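Local coordinates for conserved protein (PDB 4DPO), which is of unknown function but, as a member of the antibiotic biosynthesis monooxygenase family, may be an oxidative enzyme, at residues V34-V39 with N70-T75; Q40-L45 with S103-K108; I60-Y65 with D87-S92. One frame throughout, in Å; residues are numbered along the deposited sequence.

Coming off strand 26-33, the chain enters residues 34-39, the first half of contact 1, and runs straight into helix 39-54, whose start provides 40-45 for contact 2. Strand 59-67 then opens contact 3. Contact 1 is the first to close, at 70-75, where the chain turns into strand 73-80. Helix 83-90 follows and closes contact 3 at 87-92, and the chain leaving helix 93-104 closes contact 2 at 103-108. Contact 1 therefore crosses both of the others, while contact 3 lies wholly within the span of contact 2. Contact 1 ties a loop to the sheet, contact 2 joins the start of helix 39-54 to the chain leaving helix 93-104, and contact 3 joins sheet to helix.

Contact 1 of 3, residues V34-V39 with N70-T75; sequences VKPEKV and NPEILT
The carbonyl oxygen of Glu72 takes the backbone N-H of Val34, with Val34 N 2.9 Å from Glu72 O. The 145° at the hydrogen makes the bond somewhat bent, and the donor lies 23° out of the carbonyl plane. It is an antiparallel backbone bond where strands 26-33 and 73-80 meet the adjoining turns, next to the backbone pairing of Leu74 with Asn32 of strand 26-33. Glu72 lies in a type I turn from Asn70 to Ile73, closed by Ile73 N to Asn70 O at 2.9 Å, that leads into strand 73-80.

Side chains fill in beside this bond. With CG1 of Val34 anti to the backbone N (chi1 179°), CG2 is left next to the N-H, where it meets Leu74 CD2 at 4.1 Å. On the other flank Glu72 bends at chi2 and touches through CG and CD: Glu72 CG lies 3.5 Å from Val34 O, and both carbons meet Pro36 CG. The Pro36 ring and the Glu72 side chain cross at about a right angle, Pro36 CG 4.1 Å from Glu72 CD. Val34 and Leu74 are buried, whereas Pro36 lies at the surface.

Leu74 also packs on Phe42 and Met43 of helix 39-54, Ile73 reaches Gln33 of strand 26-33 and Glu67 of strand 59-67, and Thr75 OG1 bonds Tyr115 OH of the second subunit.

Contact 2 of 3, residues Q40-L45 with S103-K108; sequences QEFMNL and SECLDK
Phe42 and Cys105 touch where helix 39-54 meets the chain just after helix 93-104, and this is the tight part of the contact. Cys105 CB comes to the edge of the phenyl ring, close to its plane, 3.9 Å from Phe42 CD2. One atom further round the ring, Leu106 CD1 approaches Phe42 CE2 obliquely, also at 3.9 Å. The ring reaches both residues because its CG is anti to the backbone N (chi1 -177°), which carries the phenyl off the helix so that its CD2-CE2 side faces Cys105 and Leu106. Cys105 in turn lays its sulfur against the helix itself, with SG 4.1 Å from Phe42 CA. Phe42 is further enclosed by Leu102 of helix 93-104 and Asn32 of strand 26-33.

One turn along, the fit is slacker. Leu45 has its CD1 4.3 Å from Cys105 SG and also packs on Ile98, Leu101 and Leu102 of helix 93-104. Toward solvent lie Glu104, which is exposed, and Glu41, which is partly so, both modelled only as far as CB. Within 103-108, Leu106 N makes a weak bond to Ser103 O.

Nearby, Cys105 and Asp107 make backbone bonds with Lys35 and Gln33 respectively. The side-chain contacts between 40-45 and 103-108 are between carbon and sulfur atoms, which implies that apolar burial is what joins the two segments.

Contact 3 of 3, residues I60-Y65 with D87-S92; sequences IDYGVY and DQHIRS
Tyr62 on strand 59-67 and His89 on helix 83-90 reach toward each other, and their aromatic ends are all that meets. The ring planes stand at 65° with centroids 5.8 Å apart, an oblique pairing that is neither stack nor edge-to-face. His89 NE2 is the touching atom: it lies 3.9 Å from Tyr62 OH and 4.0 Å from Tyr62 CE2, so the two polar atoms are neighbours without being hydrogen-bonded. Both rings have CG anti to the backbone N (chi1 -168° for Tyr62), an extension that lets them bridge the 11.4 Å between Tyr62 CA and His89 CA. On its far side His89 is held by ND1, which hydrogen-bonds Glu56 OE2, and its ring also meets those of Trp80 and Phe95.

The order of the four antiparallel strands, with helices packed over one face, is that of a ferredoxin-like fold, as in the dimeric alpha+beta barrels of this family. Tyr62 points from the sheet into the layer between sheet and helices, packing on Leu49 and Thr53 of helix 39-54. Just before it, Ile60 and Asp61 form a classic beta bulge opposite Glu79, and Asp61 OD2 makes a salt bridge to Arg27 of the second subunit.

At the helix end the His89 carbonyl takes two bonds, from Ser92 OG at 2.9 Å, lying in the carbonyl plane, and from Ser92 N at 3.0 Å. The same Ser92 is the N-cap of helix 93-104, its OG weakly bonded to Phe95 N.

Contact 1 of 3, residues V34-V39 with N70-T75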
loop_
_atom_site.group_PDB
_atom_site.type_symbol
_atom_site.label_atom_id
_atom_site.label_comp_id
_atom_site.label_asym_id
_atom_site.label_seq_id
_atom_site.Cartn_x
_atom_site.Cartn_y
_atom_site.Cartn_z
ATOM N N VAL A 34 -10.332 -9.752 9.717
ATOM C CA VAL A 34 -10.032 -10.817 10.669
ATOM C C VAL A 34 -11.204 -11.087 11.667
ATOM O O VAL A 34 -11.968 -10.163 12.048
ATOM C CB VAL A 34 -8.607 -10.562 11.342
ATOM C CG1 VAL A 34 -8.255 -11.625 12.345
ATOM C CG2 VAL A 34 -7.516 -10.533 10.272
ATOM N N LYS A 35 -11.373 -12.362 12.025
ATOM C CA LYS A 35 -12.306 -12.749 13.087
ATOM C C LYS A 35 -11.725 -12.222 14.427
ATOM O O LYS A 35 -10.599 -12.635 14.799
ATOM C CB LYS A 35 -12.453 -14.287 13.146
ATOM C CG LYS A 35 -13.273 -14.969 12.033
ATOM C CD LYS A 35 -13.183 -16.483 12.217
ATOM C CE LYS A 35 -13.320 -17.254 10.909
ATOM N NZ LYS A 35 -14.688 -17.770 10.675
ATOM N N PRO A 36 -12.477 -11.329 15.151
ATOM C CA PRO A 36 -11.963 -10.728 16.405
ATOM C C PRO A 36 -11.308 -11.728 17.352
ATOM O O PRO A 36 -10.330 -11.378 18.022
ATOM C CB PRO A 36 -13.209 -10.090 17.028
ATOM C CG PRO A 36 -14.034 -9.669 15.833
ATOM C CD PRO A 36 -13.756 -10.703 14.737
ATOM N N GLU A 37 -11.824 -12.953 17.369
ATOM C CA GLU A 37 -11.294 -14.047 18.204
ATOM C C GLU A 37 -9.958 -14.602 17.683
ATOM O O GLU A 37 -9.135 -15.135 18.448
ATOM C CB GLU A 37 -12.332 -15.200 18.312
ATOM N N LYS A 38 -9.741 -14.501 16.366
ATOM C CA LYS A 38 -8.554 -15.122 15.757
ATOM C C LYS A 38 -7.338 -14.136 15.636
ATOM O O LYS A 38 -6.235 -14.548 15.236
ATOM C CB LYS A 38 -8.918 -15.911 14.468
ATOM N N VAL A 39 -7.509 -12.882 16.066
ATOM C CA VAL A 39 -6.429 -11.887 15.967
ATOM C C VAL A 39 -5.100 -12.327 16.552
ATOM O O VAL A 39 -4.117 -12.361 15.835
ATOM C CB VAL A 39 -6.822 -10.532 16.531
ATOM C CG1 VAL A 39 -5.577 -9.704 16.760
ATOM C CG2 VAL A 39 -7.773 -9.826 15.548
ATOM N N ASN A 70 -10.206 0.693 12.918
ATOM C CA ASN A 70 -10.688 -0.619 12.469
ATOM C C ASN A 70 -9.747 -1.750 12.761
ATOM O O ASN A 70 -9.201 -2.325 11.838
ATOM C CB ASN A 70 -10.867 -0.605 10.968
ATOM C CG ASN A 70 -12.094 0.142 10.552
ATOM O OD1 ASN A 70 -13.213 -0.345 10.713
ATOM N ND2 ASN A 70 -11.902 1.355 10.048
ATOM N N PRO A 71 -9.619 -2.126 14.039
ATOM C CA PRO A 71 -8.559 -3.038 14.589
ATOM C C PRO A 71 -8.452 -4.423 13.946
ATOM O O PRO A 71 -7.482 -5.173 14.211
ATOM C CB PRO A 71 -8.924 -3.205 16.080
ATOM C CG PRO A 71 -10.218 -2.406 16.300
ATOM C CD PRO A 71 -10.686 -1.787 15.007
ATOM N N GLU A 72 -9.475 -4.759 13.156
ATOM C CA GLU A 72 -9.635 -6.068 12.557
ATOM C C GLU A 72 -9.305 -6.076 11.076
ATOM O O GLU A 72 -9.222 -7.147 10.469
ATOM C CB GLU A 72 -11.061 -6.544 12.731
ATOM C CG GLU A 72 -11.221 -7.337 14.022
ATOM C CD GLU A 72 -11.629 -6.449 15.196
ATOM O OE1 GLU A 72 -12.603 -5.663 14.993
ATOM O OE2 GLU A 72 -10.988 -6.535 16.291
ATOM N N ILE A 73 -9.182 -4.885 10.492
ATOM C CA ILE A 73 -8.680 -4.742 9.162
ATOM C C ILE A 73 -7.172 -4.740 9.300
ATOM O O ILE A 73 -6.618 -3.764 9.754
ATOM C CB ILE A 73 -9.111 -3.392 8.602
ATOM C CG1 ILE A 73 -10.647 -3.245 8.667
ATOM C CG2 ILE A 73 -8.503 -3.171 7.192
ATOM C CD1 ILE A 73 -11.469 -4.073 7.621
ATOM N N LEU A 74 -6.520 -5.827 8.912
ATOM C CA LEU A 74 -5.067 -5.973 8.983
ATOM C C LEU A 74 -4.351 -6.218 7.593
ATOM O O LEU A 74 -4.415 -7.335 7.012
ATOM C CB LEU A 74 -4.723 -7.105 9.928
ATOM C CG LEU A 74 -4.470 -6.938 11.442
ATOM C CD1 LEU A 74 -4.096 -5.556 11.854
ATOM C CD2 LEU A 74 -5.623 -7.469 12.288
ATOM N N THR A 75 -3.644 -5.207 7.075
ATOM C CA THR A 75 -3.169 -5.279 5.705
ATOM C C THR A 75 -1.710 -5.711 5.643
ATOM O O THR A 75 -0.957 -5.446 6.558
ATOM C CB THR A 75 -3.467 -3.967 5.023
ATOM O OG1 THR A 75 -4.900 -3.750 5.054
ATOM C CG2 THR A 75 -2.973 -3.945 3.573
#

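Contact 2 of 3, residues Q40-L45 with S103-K108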
loop_
_atom_site.group_PDB
_atom_site.type_symbol
_atom_site.label_atom_id
_atom_site.label_comp_id
_atom_site.label_asym_id
_atom_site.label_seq_id
_atom_site.Cartn_x
_atom_site.Cartn_y
_atom_site.Cartn_z
ATOM N N GLN A 40 -5.056 -12.683 17.828
ATOM C CA GLN A 40 -3.789 -13.152 18.404
ATOM C C GLN A 40 -3.160 -14.257 17.568
ATOM O O GLN A 40 -1.939 -14.214 17.344
ATOM C CB GLN A 40 -3.892 -13.554 19.897
ATOM N N GLU A 41 -3.971 -15.224 17.104
ATOM C CA GLU A 41 -3.453 -16.356 16.280
ATOM C C GLU A 41 -2.959 -15.927 14.887
ATOM O O GLU A 41 -1.984 -16.472 14.352
ATOM C CB GLU A 41 -4.481 -17.498 16.144
ATOM N N PHE A 42 -3.649 -14.950 14.318
ATOM C CA PHE A 42 -3.273 -14.363 13.073
ATOM C C PHE A 42 -1.926 -13.709 13.231
ATOM O O PHE A 42 -0.988 -14.055 12.504
ATOM C CB PHE A 42 -4.285 -13.318 12.703
ATOM C CG PHE A 42 -4.034 -12.695 11.382
ATOM C CD1 PHE A 42 -3.417 -11.452 11.288
ATOM C CD2 PHE A 42 -4.408 -13.339 10.215
ATOM C CE1 PHE A 42 -3.185 -10.851 10.036
ATOM C CE2 PHE A 42 -4.179 -12.744 8.960
ATOM C CZ PHE A 42 -3.581 -11.498 8.871
HETATM N N MSE A 43 -1.819 -12.773 14.178
HETATM C CA MSE A 43 -0.518 -12.140 14.500
HETATM C C MSE A 43 0.607 -13.113 14.719
HETATM O O MSE A 43 1.680 -12.884 14.188
HETATM C CB MSE A 43 -0.578 -11.214 15.709
HETATM C CG MSE A 43 -1.580 -10.060 15.578
HETATM SE SE MSE A 43 -1.155 -8.907 14.056
HETATM C CE MSE A 43 -2.299 -7.419 14.643
ATOM N N ASN A 44 0.400 -14.198 15.477
ATOM C CA ASN A 44 1.501 -15.135 15.682
ATOM C C ASN A 44 1.921 -15.780 14.393
ATOM O O ASN A 44 3.090 -16.126 14.220
ATOM C CB ASN A 44 1.175 -16.202 16.737
ATOM C CG ASN A 44 0.721 -15.587 18.059
ATOM O OD1 ASN A 44 1.327 -14.613 18.542
ATOM N ND2 ASN A 44 -0.376 -16.115 18.626
ATOM N N LEU A 45 0.979 -15.933 13.469
ATOM C CA LEU A 45 1.326 -16.514 12.154
ATOM C C LEU A 45 2.098 -15.551 11.236
ATOM O O LEU A 45 3.088 -15.969 10.626
ATOM C CB LEU A 45 0.097 -17.104 11.450
ATOM C CG LEU A 45 -0.463 -18.366 12.120
ATOM C CD1 LEU A 45 -1.903 -18.588 11.684
ATOM C CD2 LEU A 45 0.471 -19.563 11.884
ATOM N N SER A 103 -5.302 -18.049 6.421
ATOM C CA SER A 103 -6.669 -18.015 5.892
ATOM C C SER A 103 -7.815 -18.537 6.772
ATOM O O SER A 103 -8.928 -18.047 6.677
ATOM C CB SER A 103 -6.710 -18.668 4.543
ATOM O OG SER A 103 -6.094 -17.760 3.653
ATOM N N GLU A 104 -7.547 -19.524 7.623
ATOM C CA GLU A 104 -8.557 -19.928 8.610
ATOM C C GLU A 104 -8.986 -18.761 9.551
ATOM O O GLU A 104 -10.046 -18.830 10.174
ATOM C CB GLU A 104 -8.136 -21.195 9.385
ATOM N N CYS A 105 -8.212 -17.676 9.613
ATOM C CA CYS A 105 -8.500 -16.615 10.577
ATOM C C CYS A 105 -9.465 -15.546 10.057
ATOM O O CYS A 105 -9.890 -14.667 10.805
ATOM C CB CYS A 105 -7.199 -15.979 11.097
ATOM S SG CYS A 105 -5.924 -17.192 11.650
ATOM N N LEU A 106 -9.845 -15.641 8.800
ATOM C CA LEU A 106 -10.468 -14.519 8.133
ATOM C C LEU A 106 -11.986 -14.585 8.055
ATOM O O LEU A 106 -12.562 -15.674 7.901
ATOM C CB LEU A 106 -9.926 -14.433 6.723
ATOM C CG LEU A 106 -8.572 -13.785 6.465
ATOM C CD1 LEU A 106 -7.492 -14.135 7.451
ATOM C CD2 LEU A 106 -8.178 -14.164 5.044
ATOM N N ASP A 107 -12.624 -13.417 8.155
ATOM C CA ASP A 107 -14.034 -13.285 7.892
ATOM C C ASP A 107 -14.225 -13.426 6.419
ATOM O O ASP A 107 -14.965 -14.281 6.034
ATOM C CB ASP A 107 -14.597 -11.953 8.377
ATOM C CG ASP A 107 -15.055 -12.000 9.849
ATOM O OD1 ASP A 107 -14.652 -12.926 10.626
ATOM O OD2 ASP A 107 -15.841 -11.095 10.236
ATOM N N LYS A 108 -13.555 -12.627 5.585
ATOM C CA LYS A 108 -13.619 -12.823 4.108
ATOM C C LYS A 108 -12.280 -13.234 3.417
ATOM O O LYS A 108 -11.182 -13.136 4.027
ATOM C CB LYS A 108 -14.300 -11.622 3.389
ATOM C CG LYS A 108 -13.645 -10.240 3.544
ATOM C CD LYS A 108 -14.665 -9.059 3.502
#

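Contact 3 of 3, residues I60-Y65 with D87-S92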
loop_
_atom_site.group_PDB
_atom_site.type_symbol
_atom_site.label_atom_id
_atom_site.label_comp_id
_atom_site.label_asym_id
_atom_site.label_seq_id
_atom_site.Cartn_x
_atom_site.Cartn_y
_atom_site.Cartn_z
ATOM N N ILE A 60 12.156 -6.207 -0.422
ATOM C CA ILE A 60 12.628 -4.885 -0.056
ATOM C C ILE A 60 12.022 -4.429 1.252
ATOM O O ILE A 60 12.659 -3.728 2.047
ATOM C CB ILE A 60 12.476 -3.805 -1.224
ATOM C CG1 ILE A 60 13.219 -4.230 -2.537
ATOM C CG2 ILE A 60 12.920 -2.420 -0.717
ATOM N N ASP A 61 10.774 -4.792 1.483
ATOM C CA ASP A 61 10.062 -4.399 2.749
ATOM C C ASP A 61 8.846 -5.335 2.814
ATOM O O ASP A 61 8.385 -5.858 1.789
ATOM C CB ASP A 61 9.660 -2.892 2.818
ATOM C CG ASP A 61 9.367 -2.362 4.314
ATOM O OD1 ASP A 61 9.632 -3.112 5.339
ATOM O OD2 ASP A 61 8.867 -1.176 4.451
ATOM N N TYR A 62 8.391 -5.599 4.027
ATOM C CA TYR A 62 7.339 -6.539 4.260
ATOM C C TYR A 62 6.918 -6.313 5.669
ATOM O O TYR A 62 7.717 -6.444 6.550
ATOM C CB TYR A 62 7.853 -7.948 4.124
ATOM C CG TYR A 62 6.737 -8.964 4.069
ATOM C CD1 TYR A 62 6.097 -9.420 5.227
ATOM C CD2 TYR A 62 6.295 -9.447 2.842
ATOM C CE1 TYR A 62 5.039 -10.356 5.142
ATOM C CE2 TYR A 62 5.267 -10.367 2.751
ATOM C CZ TYR A 62 4.648 -10.835 3.876
ATOM O OH TYR A 62 3.637 -11.762 3.688
ATOM N N GLY A 63 5.682 -5.928 5.889
ATOM C CA GLY A 63 5.208 -5.643 7.220
ATOM C C GLY A 63 3.722 -5.855 7.263
ATOM O O GLY A 63 3.098 -5.973 6.187
ATOM N N VAL A 64 3.149 -5.904 8.462
ATOM C CA VAL A 64 1.688 -5.869 8.556
ATOM C C VAL A 64 1.145 -4.656 9.284
ATOM O O VAL A 64 1.687 -4.252 10.310
ATOM C CB VAL A 64 1.038 -7.237 9.027
ATOM C CG1 VAL A 64 1.976 -8.064 9.836
ATOM C CG2 VAL A 64 -0.292 -7.011 9.737
ATOM N N TYR A 65 0.094 -4.072 8.740
ATOM C CA TYR A 65 -0.353 -2.799 9.197
ATOM C C TYR A 65 -1.856 -2.859 9.589
ATOM O O TYR A 65 -2.595 -3.712 9.084
ATOM C CB TYR A 65 -0.105 -1.794 8.087
ATOM C CG TYR A 65 1.378 -1.512 7.762
ATOM C CD1 TYR A 65 2.170 -2.428 7.032
ATOM C CD2 TYR A 65 1.967 -0.302 8.136
ATOM C CE1 TYR A 65 3.501 -2.179 6.729
ATOM C CE2 TYR A 65 3.302 -0.043 7.856
ATOM C CZ TYR A 65 4.075 -0.979 7.155
ATOM O OH TYR A 65 5.423 -0.674 6.897
ATOM N N ASP A 87 7.014 -13.941 -7.372
ATOM C CA ASP A 87 6.670 -15.239 -7.867
ATOM C C ASP A 87 7.367 -16.312 -7.016
ATOM O O ASP A 87 6.729 -17.282 -6.617
ATOM C CB ASP A 87 6.947 -15.334 -9.380
ATOM C CG ASP A 87 5.945 -16.263 -10.111
ATOM N N GLN A 88 8.635 -16.108 -6.661
ATOM C CA GLN A 88 9.296 -17.039 -5.735
ATOM C C GLN A 88 8.725 -16.993 -4.343
ATOM O O GLN A 88 8.632 -18.035 -3.694
ATOM C CB GLN A 88 10.778 -16.779 -5.629
ATOM C CG GLN A 88 11.577 -17.250 -6.829
ATOM C CD GLN A 88 12.945 -16.593 -6.789
ATOM O OE1 GLN A 88 13.597 -16.531 -5.719
ATOM N NE2 GLN A 88 13.362 -16.032 -7.928
ATOM N N HIS A 89 8.347 -15.803 -3.878
ATOM C CA HIS A 89 7.665 -15.688 -2.587
ATOM C C HIS A 89 6.466 -16.628 -2.440
ATOM O O HIS A 89 6.413 -17.395 -1.485
ATOM C CB HIS A 89 7.203 -14.275 -2.339
ATOM C CG HIS A 89 6.434 -14.111 -1.069
ATOM N ND1 HIS A 89 6.942 -14.466 0.163
ATOM C CD2 HIS A 89 5.194 -13.612 -0.835
ATOM C CE1 HIS A 89 6.054 -14.185 1.104
ATOM N NE2 HIS A 89 4.978 -13.675 0.525
ATOM N N ILE A 90 5.506 -16.554 -3.365
ATOM C CA ILE A 90 4.283 -17.356 -3.259
ATOM C C ILE A 90 4.507 -18.857 -3.539
ATOM O O ILE A 90 3.689 -19.692 -3.160
ATOM C CB ILE A 90 3.108 -16.757 -4.094
ATOM C CG1 ILE A 90 3.278 -17.012 -5.592
ATOM C CG2 ILE A 90 3.003 -15.276 -3.872
ATOM N N ARG A 91 5.626 -19.187 -4.185
ATOM C CA ARG A 91 6.041 -20.576 -4.414
ATOM C C ARG A 91 6.966 -21.051 -3.266
ATOM O O ARG A 91 7.445 -22.187 -3.261
ATOM C CB ARG A 91 6.706 -20.742 -5.794
ATOM N N SER A 92 7.217 -20.209 -2.268
ATOM C CA SER A 92 8.120 -20.621 -1.186
ATOM C C SER A 92 7.459 -21.566 -0.131
ATOM O O SER A 92 6.220 -21.576 0.049
ATOM C CB SER A 92 8.748 -19.398 -0.523
ATOM O OG SER A 92 7.908 -18.912 0.505
#